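Local structure of AT-rich DNA-binding protein (Thermus thermophilus, 2DT5) at residues B[29-34]-B[44-49]; B[53-56]-B[61-64]; B[116-121]-B[127-132]; B[168-171]-B[175-178]. The protein probably represses transcription in response to the cellular NADH/NAD(+) redox state, binding DNA and the dinucleotide as a homodimer. The protein carries 1 engineered substitution. All blocks are in the same frame, centred on the assembly; numbering follows the deposited sequence.

Interactions 1 and 2 touch in the DNA-binding part, while interactions 3 and 4 lie on the same Rossmann sheet, their nearest atoms about 11 Å apart. Interaction 1 is a buried packing of helix 31-37 on helix 42-51; interaction 2, partly buried, follows with the loop after helix 42-51 and strand 62-63, and both grip one sulfate. Interaction 3 is a surface turn held by backbone hydrogen bonds beside the adenine end of NAD. Interaction 4 is buried van der Waals packing without a hydrogen bond between its segments, yet just beyond its strand a carbonyl accepts from the nicotinamide amide of the same NAD. Some 47 Å separate the centres of interactions 1 and 3.

Interaction 1. Residues B[29-34]-B[44-49]; sequences TSSEQL and QVRKDL. With SO4 (sulfate ion), chain J.
Ser31 and Arg46 lie alongside each other where helix 31-37 starts against helix 42-51, and a sulfate ion, probably from the crystallisation liquor, bridges them. With OG set beside its own backbone N (chi1 -73°), the serine hydroxyl rests 3.1 Å from CG of Arg46 and donates to sulfate O1 at 2.8 Å. The arginine chain runs extended from CG to NE, past the hydroxyl, and its NE reaches the same O1 at 2.8 Å through a bent bond. The anion thus stands at the edge of the guanidinium, in its plane. Ser31 N gives a straighter bond to sulfate O3 (2.9 Å, 163°); serine is small enough to bring hydroxyl and N-H to one anion. Ser30, the N-cap, accepts from Gln33 N with its OG at 3.0 Å. Beside this polar edge Leu34, Val45 and Leu49 supply the apolar face: Leu34 and Val45 cross at about a right angle, with Leu34 CB 4.1 Å from Val45 CG1, and Leu34 CD2 approaches CD1 of Leu49. Both helices belong to the predicted helix-turn-helix motif. Tyr14 of helix 7-23 packs on Val45, Leu67 of helix 64-75 covers Leu34 and Leu49, and Tyr62 of strand 62-63 hydrogen-bonds the Ser31 hydroxyl.

Interaction 2. Residues B[53-56]-B[61-64]; sequences GSYG and GYTV. With SO4 (sulfate ion), chain J.
Tyr55 and Tyr62 bring their side chains across each other at about a right angle, between the loop after helix 42-51 and strand 62-63. From CB of Tyr55 the side chain swings with CG anti to the backbone N (chi1 -165°), which carries the ring alongside the phenol end of Tyr62. Its CD1 lies 3.2 Å from Tyr62 OH and 3.7 Å from Tyr62 CZ. CE1, 3.5 Å from Tyr62 OH, also lies 3.2 Å from sulfate O1, and CZ is 3.5 Å from that oxygen. At the tip, Tyr55 OH donates to sulfate O1 at 2.9 Å. The planes are tilted by 48°, an oblique pairing, although CE2 of Tyr62 falls in the plane of the Tyr55 ring. The edge of the Tyr62 ring meets Ser54 O, which lies in the ring plane 3.8 Å from CD2. Gly61 N holds sulfate O2 at 2.9 Å; with no side chain, Gly61 adopts its positive phi easily. Tyrosine suits both positions, joining an apolar ring to a polar tip: Tyr62 OH turns to Ser31, Tyr55 OH to the anion. With Ser31, Arg46 NE and Gly59 N also bonded to the sulfate, these donors make an anion site, perhaps able to receive a DNA phosphate.

Interaction 3. Residues B[116-121]-B[127-132]; sequences EKVGRP and IEHVDL. With NAD (nicotinamide-adenine-dinucleotide), chain L; SO4 (sulfate ion), chain K.
Gly119 N donates to Ile127 O at 2.7 Å, almost straight at 175°, and Ile127 N answers with a bond of 2.9 Å to Arg120 O. Both bonds use the last two residues of a type II turn, Lys117 to Arg120, closed by Arg120 N on Lys117 O at 2.8 Å. Gly119 is third, where a CB would jam against the preceding carbonyl O. Further out, Arg120, bent at chi2 and chi3, donates from NH1 to O4 of a second sulfate at 3.0 Å, while Pro121 CD lies above one face of its guanidinium, displaced toward the rim. Ile127 packs into the turn: its CB is 3.5 Å from Lys117 O, and its CG2 is 4.0 Å from Val118 CA. Val118 extends this cover, its CG1 3.7 Å from His129 N. With an alanine at Ile127 the backbone bonds could persist, but a gap would probably open between the turn and Met88, which this side chain also touches. Lys117, whose CE comes within 3.6 Å of NAD O3B, anchors its NZ on Met88 O, while Val130 lies by the adenine. Backbone hydrogen bonds thus hold the turn, and Lys117 lines the cofactor pocket of the Rossmann domain.

Interaction 4. Residues B[168-171]-B[175-178]; sequences ILNF and VLEV. With NAD (nicotinamide-adenine-dinucleotide), chain L.
In the Rossmann fold that binds NAD, Leu176 comes back from the loop before strand 183-186 to pack on Ile168 and Asn170 of strand 167-170, near the end of the strand that faces the cofactor. Ile168 and Asn170, two residues apart, both point from the strand toward this loop. Asn170 and Leu176 approach from opposite directions. The leucine carries CG beside its backbone N (chi1 -53°), and its CD1 makes the closest approach, with CG beside it: CD1 lies 3.8 Å from CG of Asn170 and 3.9 Å from CB of the same residue. That same methyl is also 4.2 Å from CG2 of Ile168. A leucine suits this buried place because its aliphatic end can lie between strand and helix side chains, with one methyl on Ile168 and Asn170; Leu146, Ala153 and Ala157 also touch it, the two alanines belonging to helix 150-163. The side chain of Asn170 reaches Leu176 because CG stands anti to the backbone N, chi1 176°. If a glycine took the place of Asn170, the CB and CG surfaces would be gone, and Leu176 CD1 is likely to lose its support there and be freer to turn. Leu169 points the other way, where it packs on Phe189 of the second subunit. One residue beyond the strand, Phe171 fits its ring among Leu145, Thr147 and Val187, while its backbone turns to the cofactor: the nicotinamide amide donates from NAD N7N to Phe171 O at 3.0 Å, with an angle of 164°.

Interaction 1. Residues B[29-34]-B[44-49]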
# COMPACT_ATOMS: atom_id res chain seq x y z
N THR B 29 -24.41 7.95 9.76
CA THR B 29 -23.17 8.04 10.53
C THR B 29 -22.83 9.48 10.88
O THR B 29 -23.54 10.41 10.49
CB THR B 29 -21.96 7.38 9.78
OG1 THR B 29 -20.77 7.54 10.57
CG2 THR B 29 -21.75 8.02 8.41
N SER B 30 -21.74 9.68 11.62
CA SER B 30 -21.33 11.01 12.03
C SER B 30 -19.85 11.23 11.76
O SER B 30 -19.13 10.29 11.46
CB SER B 30 -21.58 11.18 13.52
OG SER B 30 -20.86 10.20 14.26
N SER B 31 -19.41 12.48 11.88
CA SER B 31 -18.02 12.82 11.66
C SER B 31 -17.20 12.19 12.77
O SER B 31 -16.02 11.86 12.58
CB SER B 31 -17.82 14.34 11.68
OG SER B 31 -18.34 14.95 10.50
N GLU B 32 -17.82 12.03 13.93
CA GLU B 32 -17.14 11.45 15.07
C GLU B 32 -16.96 9.95 14.85
O GLU B 32 -15.87 9.41 15.04
CB GLU B 32 -17.94 11.73 16.34
CG GLU B 32 -17.19 11.38 17.61
CD GLU B 32 -17.81 12.00 18.84
OE1 GLU B 32 -17.73 13.24 18.98
OE2 GLU B 32 -18.38 11.24 19.66
N GLN B 33 -18.02 9.27 14.45
CA GLN B 33 -17.93 7.84 14.19
C GLN B 33 -16.95 7.58 13.05
O GLN B 33 -16.13 6.67 13.13
CB GLN B 33 -19.30 7.28 13.82
CG GLN B 33 -19.25 5.85 13.34
CD GLN B 33 -20.60 5.37 12.84
OE1 GLN B 33 -20.76 4.21 12.47
NE2 GLN B 33 -21.58 6.27 12.83
N LEU B 34 -17.04 8.38 11.98
CA LEU B 34 -16.13 8.23 10.84
C LEU B 34 -14.69 8.51 11.28
O LEU B 34 -13.77 7.77 10.97
CB LEU B 34 -16.51 9.20 9.72
CG LEU B 34 -17.02 8.62 8.39
CD1 LEU B 34 -17.98 7.48 8.63
CD2 LEU B 34 -17.70 9.72 7.59
N GLN B 44 -11.11 16.76 11.46
CA GLN B 44 -10.48 16.52 10.16
C GLN B 44 -11.52 15.99 9.21
O GLN B 44 -11.57 16.40 8.06
CB GLN B 44 -9.33 15.53 10.29
CG GLN B 44 -8.42 15.44 9.07
CD GLN B 44 -7.96 16.81 8.58
OE1 GLN B 44 -8.60 17.43 7.72
NE2 GLN B 44 -6.85 17.29 9.13
N VAL B 45 -12.38 15.09 9.68
CA VAL B 45 -13.42 14.55 8.82
C VAL B 45 -14.34 15.66 8.28
O VAL B 45 -14.62 15.71 7.07
CB VAL B 45 -14.27 13.47 9.56
CG1 VAL B 45 -15.39 12.98 8.65
CG2 VAL B 45 -13.38 12.28 9.95
N ARG B 46 -14.80 16.55 9.16
CA ARG B 46 -15.67 17.65 8.75
C ARG B 46 -14.95 18.59 7.79
O ARG B 46 -15.53 19.01 6.79
CB ARG B 46 -16.14 18.48 9.95
CG ARG B 46 -17.08 17.76 10.87
CD ARG B 46 -17.78 18.72 11.81
NE ARG B 46 -18.11 18.05 13.06
CZ ARG B 46 -17.30 18.01 14.10
NH1 ARG B 46 -16.12 18.62 14.04
NH2 ARG B 46 -17.65 17.35 15.19
N LYS B 47 -13.70 18.93 8.10
CA LYS B 47 -12.94 19.82 7.23
C LYS B 47 -12.82 19.18 5.83
O LYS B 47 -13.03 19.85 4.82
CB LYS B 47 -11.56 20.08 7.83
CG LYS B 47 -10.62 20.85 6.92
CD LYS B 47 -9.27 21.12 7.58
CE LYS B 47 -8.32 21.88 6.65
NZ LYS B 47 -7.09 22.37 7.36
N ASP B 48 -12.51 17.89 5.78
CA ASP B 48 -12.36 17.20 4.50
C ASP B 48 -13.66 17.14 3.69
O ASP B 48 -13.69 17.49 2.50
CB ASP B 48 -11.88 15.76 4.69
CG ASP B 48 -10.41 15.67 5.03
OD1 ASP B 48 -9.68 16.68 4.89
OD2 ASP B 48 -9.98 14.55 5.43
N LEU B 49 -14.73 16.68 4.34
CA LEU B 49 -16.00 16.54 3.64
C LEU B 49 -16.67 17.88 3.30
O LEU B 49 -17.47 17.97 2.37
CB LEU B 49 -16.94 15.63 4.44
CG LEU B 49 -16.33 14.23 4.65
CD1 LEU B 49 -17.32 13.36 5.40
CD2 LEU B 49 -15.98 13.60 3.30
S SO4 J . -21.37 16.07 12.30
O1 SO4 J . -20.19 16.71 11.68
O2 SO4 J . -22.59 16.67 11.74
O3 SO4 J . -21.40 14.62 12.02
O4 SO4 J . -21.31 16.28 13.76

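Interaction 2. Residues B[53-56]-B[61-64]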
# COMPACT_ATOMS: atom_id res chain seq x y z
N GLY B 53 -17.54 19.33 -0.53
CA GLY B 53 -18.97 19.52 -0.67
C GLY B 53 -19.93 18.46 -0.13
O GLY B 53 -21.12 18.53 -0.43
N SER B 54 -19.49 17.49 0.67
CA SER B 54 -20.43 16.49 1.19
C SER B 54 -20.93 16.78 2.60
O SER B 54 -21.69 16.00 3.17
CB SER B 54 -19.80 15.10 1.17
OG SER B 54 -19.73 14.60 -0.15
N TYR B 55 -20.51 17.91 3.17
CA TYR B 55 -20.96 18.24 4.51
C TYR B 55 -22.31 18.96 4.47
O TYR B 55 -22.57 19.78 3.59
CB TYR B 55 -19.90 19.09 5.22
CG TYR B 55 -20.12 19.18 6.71
CD1 TYR B 55 -20.37 18.02 7.45
CD2 TYR B 55 -20.10 20.41 7.37
CE1 TYR B 55 -20.61 18.09 8.82
CE2 TYR B 55 -20.34 20.49 8.74
CZ TYR B 55 -20.60 19.32 9.46
OH TYR B 55 -20.87 19.39 10.80
N GLY B 56 -23.19 18.65 5.43
CA GLY B 56 -24.49 19.29 5.47
C GLY B 56 -24.50 20.47 6.42
O GLY B 56 -24.36 21.63 6.01
N GLY B 61 -24.74 15.08 10.68
CA GLY B 61 -24.02 13.87 10.36
C GLY B 61 -24.10 13.57 8.87
O GLY B 61 -24.13 14.48 8.05
N TYR B 62 -24.16 12.29 8.52
CA TYR B 62 -24.23 11.92 7.11
C TYR B 62 -25.10 10.71 6.89
O TYR B 62 -25.29 9.89 7.78
CB TYR B 62 -22.83 11.59 6.56
CG TYR B 62 -21.73 12.56 6.93
CD1 TYR B 62 -21.10 12.48 8.17
CD2 TYR B 62 -21.34 13.56 6.04
CE1 TYR B 62 -20.09 13.38 8.51
CE2 TYR B 62 -20.33 14.46 6.38
CZ TYR B 62 -19.72 14.37 7.61
OH TYR B 62 -18.74 15.27 7.94
N THR B 63 -25.60 10.59 5.67
CA THR B 63 -26.39 9.44 5.30
C THR B 63 -25.40 8.56 4.52
O THR B 63 -24.91 8.93 3.45
CB THR B 63 -27.61 9.86 4.44
OG1 THR B 63 -28.48 10.70 5.23
CG2 THR B 63 -28.39 8.64 3.97
N VAL B 64 -25.08 7.41 5.11
CA VAL B 64 -24.14 6.46 4.54
C VAL B 64 -24.22 6.29 3.03
O VAL B 64 -23.26 6.55 2.33
CB VAL B 64 -24.31 5.08 5.25
CG1 VAL B 64 -23.45 4.02 4.57
CG2 VAL B 64 -23.93 5.22 6.72
S SO4 J . -21.37 16.07 12.30
O1 SO4 J . -20.19 16.71 11.68
O2 SO4 J . -22.59 16.67 11.74
O3 SO4 J . -21.40 14.62 12.02
O4 SO4 J . -21.31 16.28 13.76

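Interaction 3. Residues B[116-121]-B[127-132]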
# COMPACT_ATOMS: atom_id res chain seq x y z
N GLU B 116 7.52 -14.96 -27.00
CA GLU B 116 6.90 -16.14 -26.42
C GLU B 116 5.64 -15.78 -25.63
O GLU B 116 4.81 -16.65 -25.35
CB GLU B 116 7.89 -16.87 -25.53
CG GLU B 116 9.13 -17.30 -26.25
CD GLU B 116 10.20 -17.77 -25.30
OE1 GLU B 116 10.04 -18.87 -24.72
OE2 GLU B 116 11.20 -17.04 -25.11
N LYS B 117 5.50 -14.51 -25.26
CA LYS B 117 4.34 -14.04 -24.51
C LYS B 117 3.31 -13.47 -25.48
O LYS B 117 2.11 -13.74 -25.37
CB LYS B 117 4.73 -12.93 -23.54
CG LYS B 117 5.78 -13.30 -22.52
CD LYS B 117 5.14 -13.81 -21.26
CE LYS B 117 6.15 -14.01 -20.16
NZ LYS B 117 5.42 -14.56 -18.96
N VAL B 118 3.80 -12.66 -26.42
CA VAL B 118 2.93 -12.04 -27.40
C VAL B 118 2.11 -13.13 -28.09
O VAL B 118 2.64 -14.16 -28.48
CB VAL B 118 3.72 -11.27 -28.46
CG1 VAL B 118 2.77 -10.51 -29.37
CG2 VAL B 118 4.68 -10.29 -27.78
N GLY B 119 0.81 -12.88 -28.20
CA GLY B 119 -0.09 -13.85 -28.81
C GLY B 119 -0.68 -14.82 -27.80
O GLY B 119 -1.60 -15.57 -28.11
N ARG B 120 -0.16 -14.82 -26.58
CA ARG B 120 -0.69 -15.74 -25.58
C ARG B 120 -2.04 -15.28 -25.03
O ARG B 120 -2.27 -14.08 -24.85
CB ARG B 120 0.33 -15.93 -24.45
CG ARG B 120 1.58 -16.71 -24.89
CD ARG B 120 1.25 -18.17 -25.20
NE ARG B 120 0.95 -18.91 -23.97
CZ ARG B 120 0.21 -20.01 -23.91
NH1 ARG B 120 -0.32 -20.53 -25.01
NH2 ARG B 120 -0.02 -20.59 -22.74
N PRO B 121 -2.95 -16.22 -24.77
CA PRO B 121 -4.27 -15.87 -24.24
C PRO B 121 -4.23 -15.52 -22.76
O PRO B 121 -3.47 -16.11 -21.99
CB PRO B 121 -5.10 -17.12 -24.52
CG PRO B 121 -4.10 -18.20 -24.36
CD PRO B 121 -2.90 -17.65 -25.11
N ILE B 127 -2.16 -11.23 -25.25
CA ILE B 127 -1.03 -10.34 -25.06
C ILE B 127 -0.57 -9.80 -26.41
O ILE B 127 -0.33 -10.57 -27.35
CB ILE B 127 0.12 -11.09 -24.38
CG1 ILE B 127 -0.35 -11.58 -23.01
CG2 ILE B 127 1.34 -10.16 -24.22
CD1 ILE B 127 0.71 -12.36 -22.27
N GLU B 128 -0.47 -8.48 -26.51
CA GLU B 128 -0.02 -7.86 -27.75
C GLU B 128 1.35 -7.26 -27.55
O GLU B 128 1.82 -7.10 -26.41
CB GLU B 128 -1.01 -6.78 -28.20
CG GLU B 128 -2.42 -7.30 -28.38
CD GLU B 128 -3.37 -6.22 -28.83
OE1 GLU B 128 -3.63 -6.13 -30.05
OE2 GLU B 128 -3.85 -5.46 -27.97
N HIS B 129 2.01 -6.93 -28.66
CA HIS B 129 3.33 -6.36 -28.57
C HIS B 129 3.23 -4.91 -28.14
O HIS B 129 2.31 -4.18 -28.55
CB HIS B 129 4.06 -6.49 -29.90
CG HIS B 129 5.52 -6.17 -29.80
ND1 HIS B 129 5.99 -4.88 -29.67
CD2 HIS B 129 6.61 -6.97 -29.72
CE1 HIS B 129 7.30 -4.90 -29.51
NE2 HIS B 129 7.70 -6.16 -29.54
N VAL B 130 4.17 -4.49 -27.31
CA VAL B 130 4.16 -3.13 -26.81
C VAL B 130 4.16 -2.09 -27.95
O VAL B 130 3.80 -0.94 -27.73
CB VAL B 130 5.34 -2.89 -25.86
CG1 VAL B 130 6.62 -2.81 -26.64
CG2 VAL B 130 5.10 -1.62 -25.07
N ASP B 131 4.57 -2.51 -29.15
CA ASP B 131 4.58 -1.58 -30.29
C ASP B 131 3.17 -1.14 -30.66
O ASP B 131 3.00 -0.11 -31.30
CB ASP B 131 5.23 -2.22 -31.53
CG ASP B 131 6.72 -2.42 -31.37
OD1 ASP B 131 7.33 -1.69 -30.56
OD2 ASP B 131 7.28 -3.29 -32.06
N LEU B 132 2.17 -1.92 -30.25
CA LEU B 132 0.77 -1.61 -30.54
C LEU B 132 0.13 -0.52 -29.67
O LEU B 132 -0.98 -0.08 -29.96
CB LEU B 132 -0.07 -2.88 -30.45
CG LEU B 132 -0.01 -3.76 -31.69
CD1 LEU B 132 -0.60 -5.13 -31.41
CD2 LEU B 132 -0.77 -3.07 -32.81
PA NAD L . 9.41 -10.72 -14.81
O1A NAD L . 8.74 -12.01 -14.45
O2A NAD L . 10.85 -10.72 -15.22
O5B NAD L . 8.51 -10.10 -15.92
C5B NAD L . 8.81 -8.83 -16.56
C4B NAD L . 8.11 -8.86 -17.90
O4B NAD L . 8.42 -7.56 -18.49
C3B NAD L . 8.65 -9.89 -18.96
O3B NAD L . 7.54 -10.72 -19.44
C2B NAD L . 9.26 -9.04 -20.07
O2B NAD L . 9.24 -9.56 -21.35
C1B NAD L . 8.46 -7.76 -19.88
N9A NAD L . 9.10 -6.59 -20.41
C8A NAD L . 10.42 -6.10 -20.39
N7A NAD L . 10.56 -4.95 -21.02
C5A NAD L . 9.34 -4.60 -21.49
C6A NAD L . 8.86 -3.44 -22.26
N6A NAD L . 9.64 -2.46 -22.64
N1A NAD L . 7.49 -3.47 -22.55
C2A NAD L . 6.63 -4.45 -22.20
N3A NAD L . 7.05 -5.57 -21.47
C4A NAD L . 8.41 -5.61 -21.14
O3 NAD L . 9.28 -9.70 -13.58
PN NAD L . 8.28 -9.70 -12.27
O1N NAD L . 8.86 -10.56 -11.21
O2N NAD L . 6.91 -9.99 -12.79
O5D NAD L . 8.45 -8.16 -11.79
C5D NAD L . 7.96 -7.07 -12.63
C4D NAD L . 8.24 -5.78 -11.97
O4D NAD L . 7.51 -5.74 -10.65
C3D NAD L . 9.76 -5.54 -11.58
O3D NAD L . 10.12 -4.16 -11.78
C2D NAD L . 9.77 -5.88 -10.10
O2D NAD L . 10.87 -5.40 -9.40
C1D NAD L . 8.40 -5.26 -9.65
N1N NAD L . 8.05 -5.69 -8.27
C2N NAD L . 7.30 -4.74 -7.52
C3N NAD L . 6.62 -5.05 -6.44
C7N NAD L . 5.90 -3.98 -5.67
O7N NAD L . 5.48 -4.27 -4.53
N7N NAD L . 5.78 -2.76 -6.22
C4N NAD L . 6.57 -6.49 -5.93
C5N NAD L . 6.66 -7.43 -7.12
C6N NAD L . 7.66 -7.10 -8.06
S SO4 K . -2.48 -22.99 -23.65
O1 SO4 K . -2.44 -23.68 -22.35
O2 SO4 K . -3.67 -23.41 -24.41
O3 SO4 K . -2.53 -21.53 -23.43
O4 SO4 K . -1.26 -23.32 -24.42

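Interaction 4. Residues B[168-171]-B[175-178]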
# COMPACT_ATOMS: atom_id res chain seq x y z
N ILE B 168 -0.09 6.35 -14.72
CA ILE B 168 0.65 5.10 -14.61
C ILE B 168 0.75 4.66 -13.16
O ILE B 168 1.21 5.41 -12.30
CB ILE B 168 2.11 5.23 -15.14
CG1 ILE B 168 2.12 5.67 -16.61
CG2 ILE B 168 2.84 3.91 -14.98
CD1 ILE B 168 3.51 5.87 -17.17
N LEU B 169 0.30 3.45 -12.90
CA LEU B 169 0.43 2.83 -11.60
C LEU B 169 1.73 2.04 -11.75
O LEU B 169 1.77 0.97 -12.36
CB LEU B 169 -0.73 1.91 -11.26
CG LEU B 169 -0.83 1.39 -9.82
CD1 LEU B 169 -1.04 2.56 -8.87
CD2 LEU B 169 -1.95 0.36 -9.69
N ASN B 170 2.81 2.59 -11.21
CA ASN B 170 4.16 2.06 -11.35
C ASN B 170 4.57 1.07 -10.28
O ASN B 170 4.70 1.43 -9.11
CB ASN B 170 5.15 3.23 -11.33
CG ASN B 170 6.58 2.76 -11.38
OD1 ASN B 170 7.46 3.30 -10.69
ND2 ASN B 170 6.84 1.75 -12.20
N PHE B 171 4.76 -0.20 -10.65
CA PHE B 171 5.20 -1.20 -9.68
C PHE B 171 6.72 -1.34 -9.66
O PHE B 171 7.28 -1.84 -8.69
CB PHE B 171 4.57 -2.56 -9.97
CG PHE B 171 3.07 -2.60 -9.79
CD1 PHE B 171 2.23 -2.01 -10.73
CD2 PHE B 171 2.51 -3.21 -8.67
CE1 PHE B 171 0.85 -2.02 -10.57
CE2 PHE B 171 1.12 -3.23 -8.48
CZ PHE B 171 0.29 -2.64 -9.43
N VAL B 175 11.95 5.62 -9.83
CA VAL B 175 11.16 6.83 -10.00
C VAL B 175 11.14 7.18 -11.47
O VAL B 175 12.18 7.35 -12.09
CB VAL B 175 11.74 7.99 -9.21
CG1 VAL B 175 10.80 9.18 -9.29
CG2 VAL B 175 11.96 7.57 -7.77
N LEU B 176 9.94 7.27 -12.03
CA LEU B 176 9.78 7.57 -13.44
C LEU B 176 9.86 9.06 -13.74
O LEU B 176 9.62 9.90 -12.88
CB LEU B 176 8.44 7.04 -13.94
CG LEU B 176 8.14 5.55 -13.68
CD1 LEU B 176 6.76 5.23 -14.20
CD2 LEU B 176 9.19 4.66 -14.34
N GLU B 177 10.21 9.35 -14.99
CA GLU B 177 10.32 10.70 -15.51
C GLU B 177 9.20 10.82 -16.51
O GLU B 177 9.23 10.16 -17.54
CB GLU B 177 11.65 10.88 -16.24
CG GLU B 177 12.86 10.87 -15.35
CD GLU B 177 12.92 12.09 -14.47
OE1 GLU B 177 12.06 12.21 -13.57
OE2 GLU B 177 13.81 12.94 -14.69
N VAL B 178 8.21 11.65 -16.20
CA VAL B 178 7.08 11.82 -17.10
C VAL B 178 6.59 13.27 -17.02
O VAL B 178 6.77 13.92 -16.00
CB VAL B 178 5.90 10.86 -16.72
CG1 VAL B 178 6.39 9.41 -16.60
CG2 VAL B 178 5.26 11.31 -15.41
PA NAD L . 9.41 -10.72 -14.81
O1A NAD L . 8.74 -12.01 -14.45
O2A NAD L . 10.85 -10.72 -15.22
O5B NAD L . 8.51 -10.10 -15.92
C5B NAD L . 8.81 -8.83 -16.56
C4B NAD L . 8.11 -8.86 -17.90
O4B NAD L . 8.42 -7.56 -18.49
C3B NAD L . 8.65 -9.89 -18.96
O3B NAD L . 7.54 -10.72 -19.44
C2B NAD L . 9.26 -9.04 -20.07
O2B NAD L . 9.24 -9.56 -21.35
C1B NAD L . 8.46 -7.76 -19.88
N9A NAD L . 9.10 -6.59 -20.41
C8A NAD L . 10.42 -6.10 -20.39
N7A NAD L . 10.56 -4.95 -21.02
C5A NAD L . 9.34 -4.60 -21.49
C6A NAD L . 8.86 -3.44 -22.26
N6A NAD L . 9.64 -2.46 -22.64
N1A NAD L . 7.49 -3.47 -22.55
C2A NAD L . 6.63 -4.45 -22.20
N3A NAD L . 7.05 -5.57 -21.47
C4A NAD L . 8.41 -5.61 -21.14
O3 NAD L . 9.28 -9.70 -13.58
PN NAD L . 8.28 -9.70 -12.27
O1N NAD L . 8.86 -10.56 -11.21
O2N NAD L . 6.91 -9.99 -12.79
O5D NAD L . 8.45 -8.16 -11.79
C5D NAD L . 7.96 -7.07 -12.63
C4D NAD L . 8.24 -5.78 -11.97
O4D NAD L . 7.51 -5.74 -10.65
C3D NAD L . 9.76 -5.54 -11.58
O3D NAD L . 10.12 -4.16 -11.78
C2D NAD L . 9.77 -5.88 -10.10
O2D NAD L . 10.87 -5.40 -9.40
C1D NAD L . 8.40 -5.26 -9.65
N1N NAD L . 8.05 -5.69 -8.27
C2N NAD L . 7.30 -4.74 -7.52
C3N NAD L . 6.62 -5.05 -6.44
C7N NAD L . 5.90 -3.98 -5.67
O7N NAD L . 5.48 -4.27 -4.53
N7N NAD L . 5.78 -2.76 -6.22
C4N NAD L . 6.57 -6.49 -5.93
C5N NAD L . 6.66 -7.43 -7.12
C6N NAD L . 7.66 -7.10 -8.06